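Local coordinates for protein aminopeptidase YwaD (Bacillus subtilis, PDB 6HC6) that removes a range of amino acids, arginine, lysine and leucine among them, from the N-termini of peptides as a secreted two-zinc aminopeptidase, at residues S227-I239 / V280-A293. Residues are numbered along the deposited sequence; the frame is centred on the assembly and turned at random.
Sequences SQNIIGIKKPKNI and VPSDKEIRFIAFGA
Strands 227-234 and 285-291 are antiparallel neighbours in the mixed sheet of the M28 peptidase domain, joined by backbone hydrogen bonds in both directions at three pairs, Ile230 with Ala290, Gly232 with Phe288 and Lys234 with Ile286. On one face, Ile231 and Ile289 lie side by side, CG1 of Ile231 4.0 Å from CG2 of Ile289. Further along, Ile233 runs beside Arg287, its CD1 3.8 Å from Arg287 NE. Extended from a CG anti to the backbone N (chi1 178°), Glu285 carries its carboxylate across Ile233 into a salt-bridge network. Arg287 grips Glu285 OE1 side-on, NE at 2.7 Å and NH2 at 2.9 Å, both from one face of the carboxylate plane; Lys235 NZ meets Glu285 OE2 at 2.7 Å, also out of that plane. Arg315 is a second partner of OE2 of Glu285, and Glu312 pairs with Arg287. A glutamine at Glu285 would probably leave Lys235, Arg287 and Arg315 without the negative charge that draws them together. On the other face, Lys234 bends at its end to bond NZ to Val280 O (3.0 Å). At the opposite end, Asn229 OD1 takes the N-H of Gly292 in its carbonyl plane (3.0 Å) while its ND2 bonds to Gly300 O, the amide standing at the Phe291 ring edge, 88° from the ring plane. Phe291 also lies close to His250, a zinc ligand, so this strand pair leads toward the dinuclear centre of an M28 aminopeptidase.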
ATOM      1  N   SER A 227      12.990  -6.196   0.625  1.00 21.11           N
ATOM      2  CA  SER A 227      12.091  -5.806   1.697  1.00 18.26           C
ATOM      3  C   SER A 227      11.892  -7.009   2.602  1.00 22.71           C
ATOM      4  O   SER A 227      12.588  -8.017   2.453  1.00 25.59           O
ATOM      5  CB  SER A 227      10.765  -5.299   1.143  1.00 19.75           C
ATOM      6  OG  SER A 227       9.931  -4.814   2.192  1.00 18.21           O
ATOM      7  N   GLN A 228      10.958  -6.928   3.547  1.00 21.81           N
ATOM      8  CA  GLN A 228      10.774  -8.064   4.430  1.00 21.69           C
ATOM      9  C   GLN A 228       9.390  -8.005   5.049  1.00 17.87           C
ATOM     10  O   GLN A 228       8.770  -6.941   5.148  1.00 21.60           O
ATOM     11  CB  GLN A 228      11.843  -8.122   5.525  1.00 22.53           C
ATOM     12  CG  GLN A 228      12.023  -6.825   6.302  1.00 24.27           C
ATOM     13  CD  GLN A 228      12.698  -5.749   5.476  1.00 22.19           C
ATOM     14  OE1 GLN A 228      13.687  -6.003   4.787  1.00 28.04           O
ATOM     15  NE2 GLN A 228      12.135  -4.544   5.500  1.00 23.98           N
ATOM     16  N   ASN A 229       8.918  -9.176   5.452  1.00 20.49           N
ATOM     17  CA  ASN A 229       7.699  -9.322   6.225  1.00 20.91           C
ATOM     18  C   ASN A 229       8.093  -9.738   7.632  1.00 25.00           C
ATOM     19  O   ASN A 229       9.110 -10.412   7.830  1.00 22.41           O
ATOM     20  CB  ASN A 229       6.770 -10.385   5.621  1.00 18.00           C
ATOM     21  CG  ASN A 229       6.408 -10.096   4.182  1.00 21.56           C
ATOM     22  OD1 ASN A 229       6.162  -8.950   3.819  1.00 20.55           O
ATOM     23  ND2 ASN A 229       6.370 -11.132   3.354  1.00 22.96           N
ATOM     24  N   ILE A 230       7.301  -9.319   8.606  1.00 19.23           N
ATOM     25  CA  ILE A 230       7.530  -9.685  10.002  1.00 19.04           C
ATOM     26  C   ILE A 230       6.334 -10.501  10.453  1.00 21.55           C
ATOM     27  O   ILE A 230       5.202 -10.001  10.458  1.00 21.84           O
ATOM     28  CB  ILE A 230       7.740  -8.453  10.893  1.00 20.58           C
ATOM     29  CG1 ILE A 230       8.884  -7.600  10.343  1.00 23.59           C
ATOM     30  CG2 ILE A 230       8.069  -8.885  12.325  1.00 20.14           C
ATOM     31  CD1 ILE A 230       8.429  -6.465   9.499  1.00 27.60           C
ATOM     32  N   ILE A 231       6.582 -11.755  10.821  1.00 19.79           N
ATOM     33  CA  ILE A 231       5.527 -12.708  11.109  1.00 20.28           C
ATOM     34  C   ILE A 231       5.642 -13.110  12.568  1.00 23.28           C
ATOM     35  O   ILE A 231       6.650 -13.697  12.970  1.00 24.71           O
ATOM     36  CB  ILE A 231       5.623 -13.943  10.203  1.00 21.29           C
ATOM     37  CG1 ILE A 231       5.692 -13.514   8.726  1.00 23.99           C
ATOM     38  CG2 ILE A 231       4.458 -14.877  10.495  1.00 20.84           C
ATOM     39  CD1 ILE A 231       6.494 -14.495   7.871  1.00 31.21           C
ATOM     40  N   GLY A 232       4.609 -12.814  13.348  1.00 20.78           N
ATOM     41  CA  GLY A 232       4.549 -13.256  14.733  1.00 24.05           C
ATOM     42  C   GLY A 232       3.407 -14.224  14.942  1.00 25.25           C
ATOM     43  O   GLY A 232       2.251 -13.884  14.683  1.00 23.90           O
ATOM     44  N   ILE A 233       3.698 -15.434  15.413  1.00 26.39           N
ATOM     45  CA  ILE A 233       2.711 -16.509  15.441  1.00 23.25           C
ATOM     46  C   ILE A 233       2.361 -16.845  16.880  1.00 31.88           C
ATOM     47  O   ILE A 233       3.249 -17.037  17.722  1.00 26.45           O
ATOM     48  CB  ILE A 233       3.206 -17.755  14.694  1.00 24.66           C
ATOM     49  CG1 ILE A 233       3.502 -17.382  13.234  1.00 30.16           C
ATOM     50  CG2 ILE A 233       2.172 -18.861  14.797  1.00 25.82           C
ATOM     51  CD1 ILE A 233       3.966 -18.553  12.380  1.00 31.55           C
ATOM     52  N   LYS A 234       1.064 -16.909  17.146  1.00 24.34           N
ATOM     53  CA  LYS A 234       0.489 -17.426  18.384  1.00 26.08           C
ATOM     54  C   LYS A 234      -0.028 -18.827  18.075  1.00 31.33           C
ATOM     55  O   LYS A 234      -1.070 -18.990  17.431  1.00 32.01           O
ATOM     56  CB  LYS A 234      -0.626 -16.501  18.857  1.00 29.70           C
ATOM     57  CG  LYS A 234      -1.549 -17.080  19.916  1.00 34.68           C
ATOM     58  CD  LYS A 234      -2.388 -15.957  20.508  1.00 41.10           C
ATOM     59  CE  LYS A 234      -3.502 -16.491  21.375  1.00 40.04           C
ATOM     60  NZ  LYS A 234      -2.988 -16.994  22.666  1.00 36.65           N
ATOM     61  N   LYS A 235       0.699 -19.835  18.524  1.00 31.25           N
ATOM     62  CA  LYS A 235       0.360 -21.198  18.150  1.00 31.83           C
ATOM     63  C   LYS A 235      -0.196 -21.962  19.345  1.00 40.61           C
ATOM     64  O   LYS A 235       0.319 -21.823  20.461  1.00 47.27           O
ATOM     65  CB  LYS A 235       1.595 -21.928  17.595  1.00 41.11           C
ATOM     66  CG  LYS A 235       1.304 -23.307  17.006  1.00 49.79           C
ATOM     67  CD  LYS A 235       2.130 -23.597  15.767  1.00 53.16           C
ATOM     68  CE  LYS A 235       1.814 -24.982  15.208  1.00 61.05           C
ATOM     69  NZ  LYS A 235       1.608 -24.984  13.733  1.00 62.50           N
ATOM     70  N   PRO A 236      -1.252 -22.752  19.158  1.00 39.37           N
ATOM     71  CA  PRO A 236      -1.772 -23.559  20.268  1.00 40.20           C
ATOM     72  C   PRO A 236      -0.851 -24.738  20.541  1.00 40.24           C
ATOM     73  O   PRO A 236      -0.289 -25.336  19.621  1.00 47.58           O
ATOM     74  CB  PRO A 236      -3.145 -24.017  19.758  1.00 42.90           C
ATOM     75  CG  PRO A 236      -3.013 -24.013  18.279  1.00 38.21           C
ATOM     76  CD  PRO A 236      -2.059 -22.897  17.935  1.00 38.44           C
ATOM     77  N   LYS A 237      -0.689 -25.073  21.824  1.00 61.24           N
ATOM     78  CA  LYS A 237       0.413 -25.961  22.195  1.00 74.29           C
ATOM     79  C   LYS A 237       0.170 -27.401  21.750  1.00 72.41           C
ATOM     80  O   LYS A 237       1.096 -28.063  21.264  1.00 82.09           O
ATOM     81  CB  LYS A 237       0.674 -25.907  23.700  1.00 78.83           C
ATOM     82  CG  LYS A 237       1.866 -26.767  24.138  1.00 84.77           C
ATOM     83  CD  LYS A 237       2.627 -26.162  25.319  1.00 84.77           C
ATOM     84  CE  LYS A 237       3.550 -25.026  24.880  1.00 77.51           C
ATOM     85  NZ  LYS A 237       4.845 -25.528  24.335  1.00 72.97           N
ATOM     86  N   ASN A 238      -1.047 -27.915  21.907  1.00 53.91           N
ATOM     87  CA  ASN A 238      -1.278 -29.322  21.596  1.00 59.22           C
ATOM     88  C   ASN A 238      -2.496 -29.493  20.696  1.00 59.49           C
ATOM     89  O   ASN A 238      -3.350 -30.357  20.906  1.00 58.98           O
ATOM     90  CB  ASN A 238      -1.384 -30.143  22.879  1.00 65.47           C
ATOM     91  CG  ASN A 238      -0.051 -30.232  23.624  1.00 67.86           C
ATOM     92  OD1 ASN A 238       0.068 -29.794  24.770  1.00 65.51           O
ATOM     93  ND2 ASN A 238       0.962 -30.787  22.961  1.00 69.24           N
ATOM     94  N   ILE A 239      -2.566 -28.666  19.657  1.00 51.32           N
ATOM     95  CA  ILE A 239      -3.431 -28.890  18.505  1.00 47.83           C
ATOM     96  C   ILE A 239      -2.539 -29.235  17.322  1.00 47.52           C
ATOM     97  O   ILE A 239      -1.596 -28.496  17.012  1.00 48.26           O
ATOM     98  CB  ILE A 239      -4.301 -27.659  18.184  1.00 46.17           C
ATOM     99  CG1 ILE A 239      -5.061 -27.169  19.421  1.00 46.07           C
ATOM    100  CG2 ILE A 239      -5.252 -27.970  17.025  1.00 47.67           C
ATOM    101  CD1 ILE A 239      -6.350 -27.928  19.690  1.00 48.49           C
ATOM    102  N   VAL A 280      -5.574 -14.797  25.304  1.00 41.33           N
ATOM    103  CA  VAL A 280      -6.854 -15.385  24.914  1.00 41.35           C
ATOM    104  C   VAL A 280      -6.601 -16.817  24.451  1.00 46.52           C
ATOM    105  O   VAL A 280      -5.910 -17.022  23.447  1.00 40.29           O
ATOM    106  CB  VAL A 280      -7.546 -14.579  23.805  1.00 37.42           C
ATOM    107  CG1 VAL A 280      -8.784 -15.326  23.322  1.00 36.75           C
ATOM    108  CG2 VAL A 280      -7.916 -13.197  24.298  1.00 34.85           C
ATOM    109  N   PRO A 281      -7.150 -17.824  25.123  1.00 42.86           N
ATOM    110  CA  PRO A 281      -6.963 -19.206  24.658  1.00 43.84           C
ATOM    111  C   PRO A 281      -7.652 -19.447  23.320  1.00 47.12           C
ATOM    112  O   PRO A 281      -8.758 -18.960  23.071  1.00 40.86           O
ATOM    113  CB  PRO A 281      -7.597 -20.047  25.774  1.00 41.29           C
ATOM    114  CG  PRO A 281      -7.644 -19.128  26.972  1.00 37.90           C
ATOM    115  CD  PRO A 281      -7.877 -17.758  26.398  1.00 38.74           C
ATOM    116  N   SER A 282      -6.983 -20.204  22.454  1.00 41.37           N
ATOM    117  CA  SER A 282      -7.535 -20.495  21.139  1.00 36.45           C
ATOM    118  C   SER A 282      -6.898 -21.760  20.581  1.00 36.18           C
ATOM    119  O   SER A 282      -5.722 -22.038  20.828  1.00 39.88           O
ATOM    120  CB  SER A 282      -7.310 -19.338  20.168  1.00 37.08           C
ATOM    121  OG  SER A 282      -7.670 -19.710  18.846  1.00 32.53           O
ATOM    122  N   ASP A 283      -7.691 -22.508  19.812  1.00 33.50           N
ATOM    123  CA  ASP A 283      -7.209 -23.664  19.069  1.00 33.97           C
ATOM    124  C   ASP A 283      -6.781 -23.307  17.652  1.00 37.38           C
ATOM    125  O   ASP A 283      -6.298 -24.183  16.921  1.00 33.49           O
ATOM    126  CB  ASP A 283      -8.279 -24.758  19.028  1.00 39.04           C
ATOM    127  CG  ASP A 283      -8.539 -25.375  20.402  1.00 48.30           C
ATOM    128  OD1 ASP A 283      -7.614 -25.395  21.245  1.00 50.09           O
ATOM    129  OD2 ASP A 283      -9.666 -25.853  20.631  1.00 48.97           O
ATOM    130  N   LYS A 284      -6.956 -22.056  17.247  1.00 31.78           N
ATOM    131  CA  LYS A 284      -6.434 -21.590  15.973  1.00 28.61           C
ATOM    132  C   LYS A 284      -4.972 -21.187  16.108  1.00 32.09           C
ATOM    133  O   LYS A 284      -4.513 -20.765  17.175  1.00 37.44           O
ATOM    134  CB  LYS A 284      -7.234 -20.394  15.452  1.00 28.67           C
ATOM    135  CG  LYS A 284      -8.727 -20.538  15.593  1.00 37.56           C
ATOM    136  CD  LYS A 284      -9.294 -21.489  14.549  1.00 37.92           C
ATOM    137  CE  LYS A 284     -10.819 -21.480  14.581  1.00 41.20           C
ATOM    138  NZ  LYS A 284     -11.404 -22.456  13.631  1.00 36.05           N
ATOM    139  N   GLU A 285      -4.244 -21.307  15.006  1.00 26.50           N
ATOM    140  CA  GLU A 285      -2.929 -20.697  14.879  1.00 27.86           C
ATOM    141  C   GLU A 285      -3.120 -19.292  14.327  1.00 28.12           C
ATOM    142  O   GLU A 285      -3.654 -19.124  13.227  1.00 26.90           O
ATOM    143  CB  GLU A 285      -2.026 -21.519  13.961  1.00 26.73           C
ATOM    144  CG  GLU A 285      -0.652 -20.888  13.758  1.00 30.65           C
ATOM    145  CD  GLU A 285       0.266 -21.723  12.889  1.00 32.95           C
ATOM    146  OE1 GLU A 285       1.203 -21.158  12.277  1.00 30.27           O
ATOM    147  OE2 GLU A 285       0.051 -22.947  12.818  1.00 36.24           O
ATOM    148  N   ILE A 286      -2.723 -18.279  15.090  1.00 23.02           N
ATOM    149  CA  ILE A 286      -2.935 -16.897  14.677  1.00 23.43           C
ATOM    150  C   ILE A 286      -1.598 -16.309  14.249  1.00 24.73           C
ATOM    151  O   ILE A 286      -0.639 -16.278  15.028  1.00 25.94           O
ATOM    152  CB  ILE A 286      -3.578 -16.058  15.786  1.00 20.45           C
ATOM    153  CG1 ILE A 286      -4.815 -16.770  16.326  1.00 28.63           C
ATOM    154  CG2 ILE A 286      -3.954 -14.700  15.226  1.00 21.23           C
ATOM    155  CD1 ILE A 286      -5.409 -16.098  17.551  1.00 36.87           C
ATOM    156  N   ARG A 287      -1.534 -15.850  13.008  1.00 20.89           N
ATOM    157  CA  ARG A 287      -0.328 -15.247  12.462  1.00 25.21           C
ATOM    158  C   ARG A 287      -0.577 -13.756  12.300  1.00 25.73           C
ATOM    159  O   ARG A 287      -1.431 -13.341  11.506  1.00 21.85           O
ATOM    160  CB  ARG A 287       0.043 -15.899  11.135  1.00 22.07           C
ATOM    161  CG  ARG A 287       0.195 -17.400  11.262  1.00 20.93           C
ATOM    162  CD  ARG A 287       0.788 -17.999  10.012  1.00 19.75           C
ATOM    163  NE  ARG A 287       0.954 -19.444  10.160  1.00 24.15           N
ATOM    164  CZ  ARG A 287       1.312 -20.262   9.177  1.00 27.10           C
ATOM    165  NH1 ARG A 287       1.546 -19.781   7.962  1.00 25.12           N
ATOM    166  NH2 ARG A 287       1.438 -21.561   9.407  1.00 28.65           N
ATOM    167  N   PHE A 288       0.156 -12.952  13.062  1.00 21.31           N
ATOM    168  CA  PHE A 288       0.118 -11.504  12.899  1.00 17.84           C
ATOM    169  C   PHE A 288       1.245 -11.112  11.960  1.00 18.72           C
ATOM    170  O   PHE A 288       2.410 -11.442  12.206  1.00 20.72           O
ATOM    171  CB  PHE A 288       0.264 -10.791  14.238  1.00 19.17           C
ATOM    172  CG  PHE A 288      -0.791 -11.153  15.229  1.00 19.34           C
ATOM    173  CD1 PHE A 288      -0.617 -12.236  16.080  1.00 23.21           C
ATOM    174  CD2 PHE A 288      -1.975 -10.434  15.293  1.00 19.83           C
ATOM    175  CE1 PHE A 288      -1.593 -12.583  17.004  1.00 24.33           C
ATOM    176  CE2 PHE A 288      -2.961 -10.787  16.215  1.00 20.54           C
ATOM    177  CZ  PHE A 288      -2.762 -11.857  17.071  1.00 25.08           C
ATOM    178  N   ILE A 289       0.912 -10.446  10.866  1.00 16.69           N
ATOM    179  CA  ILE A 289       1.930 -10.173   9.864  1.00 15.48           C
ATOM    180  C   ILE A 289       1.953  -8.692   9.547  1.00 17.85           C
ATOM    181  O   ILE A 289       0.910  -8.095   9.246  1.00 19.66           O
ATOM    182  CB  ILE A 289       1.713 -10.982   8.578  1.00 16.14           C
ATOM    183  CG1 ILE A 289       1.438 -12.439   8.934  1.00 22.19           C
ATOM    184  CG2 ILE A 289       2.936 -10.808   7.702  1.00 19.66           C
ATOM    185  CD1 ILE A 289       1.383 -13.347   7.740  1.00 24.18           C
ATOM    186  N   ALA A 290       3.149  -8.119   9.585  1.00 17.09           N
ATOM    187  CA  ALA A 290       3.433  -6.808   9.022  1.00 15.65           C
ATOM    188  C   ALA A 290       4.084  -7.032   7.656  1.00 16.83           C
ATOM    189  O   ALA A 290       5.200  -7.562   7.574  1.00 20.24           O
ATOM    190  CB  ALA A 290       4.338  -6.006   9.962  1.00 22.62           C
ATOM    191  N   PHE A 291       3.378  -6.650   6.585  1.00 15.13           N
ATOM    192  CA  PHE A 291       3.839  -6.882   5.224  1.00 16.48           C
ATOM    193  C   PHE A 291       4.690  -5.718   4.746  1.00 16.85           C
ATOM    194  O   PHE A 291       4.280  -4.566   4.859  1.00 17.48           O
ATOM    195  CB  PHE A 291       2.659  -7.046   4.266  1.00 16.05           C
ATOM    196  CG  PHE A 291       1.960  -8.369   4.381  1.00 16.73           C
ATOM    197  CD1 PHE A 291       2.656  -9.558   4.211  1.00 19.06           C
ATOM    198  CD2 PHE A 291       0.600  -8.414   4.627  1.00 16.24           C
ATOM    199  CE1 PHE A 291       1.998 -10.781   4.330  1.00 17.10           C
ATOM    200  CE2 PHE A 291      -0.058  -9.625   4.728  1.00 17.12           C
ATOM    201  CZ  PHE A 291       0.644 -10.808   4.580  1.00 18.84           C
ATOM    202  N   GLY A 292       5.843  -6.016   4.155  1.00 18.45           N
ATOM    203  CA  GLY A 292       6.613  -4.965   3.525  1.00 16.75           C
ATOM    204  C   GLY A 292       6.190  -4.746   2.082  1.00 17.14           C
ATOM    205  O   GLY A 292       5.504  -5.566   1.489  1.00 15.99           O
ATOM    206  N   ALA A 293       6.593  -3.604   1.525  1.00 16.58           N
ATOM    207  CA  ALA A 293       6.523  -3.368   0.075  1.00 19.45           C
ATOM    208  C   ALA A 293       5.113  -3.532  -0.499  1.00 18.00           C
ATOM    209  O   ALA A 293       4.940  -3.933  -1.651  1.00 17.11           O
ATOM    210  CB  ALA A 293       7.497  -4.280  -0.686  1.00 17.79           C
TER